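Local structure of peptidyl-prolyl cis-trans isomerase FKBP13, chloroplastic (Arabidopsis thaliana, 1U79) at residues Ala35-Lys40 / Lys68-Gly73. The protein catalyses the cis-trans isomerisation of proline peptide bonds, supplies the major activity of this kind in the chloroplast thylakoid lumen and regulates accumulation of the Rieske protein. Numbering follows the deposited sequence.
Sequences AHYVGK and KGWDQG
Y37 and W70 carry this contact, a T-shaped pair between strand 32-40 and helix 68-75. Along the strand, A35 comes first; its CB points toward the helix, with CZ3 of W70 4.7 Å from CB of A35. H36 faces the other way and stacks on Y51. Y37 turns back toward the helix. Its CG sits between the backbone N and carbonyl carbon (chi1 68°), which presents one ring face to W70. The six-membered ring of W70 meets that face with its edge. CH2 of W70 lies 3.6 Å from CD1 of Y37. CZ2 of W70 is 3.7 Å from CG of Y37. The planes stand at 84°. The ring centroids are 5.1 Å apart. This is the FKBP fold: a curved antiparallel sheet wraps a short helix, and W70 reaches from the helix to the sheet. F59 and F121 also meet the W70 ring. In FKBPs the tryptophan at this helix forms the floor of the active-site pocket, and W70 probably does so here. The phenol OH of Y37 hydrogen-bonds D48. Replacing Y37 with alanine would probably leave the edge of W70 without its aromatic face and D48 without its phenol partner.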
loop_
_atom_site.group_PDB
_atom_site.type_symbol
_atom_site.label_atom_id
_atom_site.label_comp_id
_atom_site.label_asym_id
_atom_site.label_seq_id
_atom_site.Cartn_x
_atom_site.Cartn_y
_atom_site.Cartn_z
ATOM N N ALA A 35 4.801 9.303 1.276
ATOM C CA ALA A 35 4.950 8.227 0.317
ATOM C C ALA A 35 4.325 8.557 -1.023
ATOM O O ALA A 35 3.226 9.108 -1.089
ATOM C CB ALA A 35 4.332 6.941 0.854
ATOM N N HIS A 36 5.051 8.244 -2.089
ATOM C CA HIS A 36 4.517 8.417 -3.432
ATOM C C HIS A 36 3.988 7.026 -3.744
ATOM O O HIS A 36 4.468 6.042 -3.175
ATOM C CB HIS A 36 5.614 8.828 -4.409
ATOM C CG HIS A 36 5.708 10.308 -4.601
ATOM N ND1 HIS A 36 4.682 11.046 -5.155
ATOM C CD2 HIS A 36 6.681 11.192 -4.282
ATOM C CE1 HIS A 36 5.024 12.323 -5.167
ATOM N NE2 HIS A 36 6.231 12.437 -4.643
ATOM N N TYR A 37 2.998 6.925 -4.620
ATOM C CA TYR A 37 2.437 5.622 -4.932
ATOM C C TYR A 37 1.589 5.598 -6.191
ATOM O O TYR A 37 1.110 6.626 -6.661
ATOM C CB TYR A 37 1.553 5.130 -3.768
ATOM C CG TYR A 37 0.282 5.941 -3.588
ATOM C CD1 TYR A 37 0.287 7.141 -2.872
ATOM C CD2 TYR A 37 -0.913 5.541 -4.193
ATOM C CE1 TYR A 37 -0.867 7.925 -2.771
ATOM C CE2 TYR A 37 -2.073 6.317 -4.101
ATOM C CZ TYR A 37 -2.041 7.504 -3.393
ATOM O OH TYR A 37 -3.175 8.278 -3.319
ATOM N N VAL A 38 1.411 4.392 -6.711
ATOM C CA VAL A 38 0.575 4.128 -7.871
ATOM C C VAL A 38 -0.206 2.880 -7.504
ATOM O O VAL A 38 0.377 1.837 -7.191
ATOM C CB VAL A 38 1.377 3.832 -9.156
ATOM C CG1 VAL A 38 0.410 3.393 -10.265
ATOM C CG2 VAL A 38 2.149 5.073 -9.608
ATOM N N GLY A 39 -1.527 2.997 -7.516
ATOM C CA GLY A 39 -2.371 1.866 -7.185
ATOM C C GLY A 39 -3.091 1.402 -8.432
ATOM O O GLY A 39 -3.712 2.209 -9.140
ATOM N N LYS A 40 -3.010 0.105 -8.704
ATOM C CA LYS A 40 -3.647 -0.479 -9.879
ATOM C C LYS A 40 -4.433 -1.729 -9.528
ATOM O O LYS A 40 -4.146 -2.413 -8.531
ATOM C CB LYS A 40 -2.610 -0.902 -10.915
ATOM C CG LYS A 40 -1.562 0.115 -11.304
ATOM C CD LYS A 40 -0.555 -0.585 -12.224
ATOM C CE LYS A 40 0.525 0.352 -12.732
ATOM N NZ LYS A 40 1.568 -0.421 -13.475
ATOM N N LYS A 68 -5.660 -1.396 5.963
ATOM C CA LYS A 68 -4.820 -2.300 6.737
ATOM C C LYS A 68 -3.612 -2.815 5.938
ATOM O O LYS A 68 -2.515 -2.984 6.478
ATOM C CB LYS A 68 -5.673 -3.466 7.247
ATOM C CG LYS A 68 -5.151 -4.078 8.535
ATOM C CD LYS A 68 -6.192 -4.974 9.188
ATOM C CE LYS A 68 -5.745 -5.394 10.578
ATOM N NZ LYS A 68 -6.735 -6.307 11.234
ATOM N N GLY A 69 -3.812 -3.065 4.650
ATOM C CA GLY A 69 -2.724 -3.541 3.811
ATOM C C GLY A 69 -1.554 -2.572 3.745
ATOM O O GLY A 69 -0.404 -2.991 3.564
ATOM N N TRP A 70 -1.834 -1.274 3.876
ATOM C CA TRP A 70 -0.772 -0.275 3.835
ATOM C C TRP A 70 -0.068 -0.247 5.191
ATOM O O TRP A 70 1.158 -0.210 5.262
ATOM C CB TRP A 70 -1.335 1.110 3.492
ATOM C CG TRP A 70 -1.257 1.468 2.017
ATOM C CD1 TRP A 70 -1.638 0.694 0.953
ATOM C CD2 TRP A 70 -0.783 2.700 1.467
ATOM N NE1 TRP A 70 -1.430 1.374 -0.228
ATOM C CE2 TRP A 70 -0.906 2.610 0.061
ATOM C CE3 TRP A 70 -0.263 3.876 2.029
ATOM C CZ2 TRP A 70 -0.526 3.654 -0.793
ATOM C CZ3 TRP A 70 0.114 4.912 1.186
ATOM C CH2 TRP A 70 -0.021 4.793 -0.217
ATOM N N ASP A 71 -0.841 -0.284 6.270
ATOM C CA ASP A 71 -0.240 -0.282 7.600
ATOM C C ASP A 71 0.663 -1.497 7.770
ATOM O O ASP A 71 1.846 -1.359 8.112
ATOM C CB ASP A 71 -1.314 -0.267 8.691
ATOM C CG ASP A 71 -1.793 1.148 9.025
ATOM O OD1 ASP A 71 -1.106 2.114 8.661
ATOM O OD2 ASP A 71 -2.849 1.296 9.669
ATOM N N GLN A 72 0.118 -2.680 7.499
ATOM C CA GLN A 72 0.880 -3.913 7.625
ATOM C C GLN A 72 1.958 -4.011 6.547
ATOM O O GLN A 72 3.068 -4.463 6.816
ATOM C CB GLN A 72 -0.040 -5.137 7.530
ATOM C CG GLN A 72 -1.209 -5.121 8.509
ATOM C CD GLN A 72 -2.058 -6.387 8.430
ATOM O OE1 GLN A 72 -1.907 -7.196 7.517
ATOM N NE2 GLN A 72 -2.959 -6.552 9.388
ATOM N N GLY A 73 1.624 -3.565 5.339
ATOM C CA GLY A 73 2.554 -3.635 4.226
ATOM C C GLY A 73 3.753 -2.714 4.305
ATOM O O GLY A 73 4.771 -2.978 3.670
#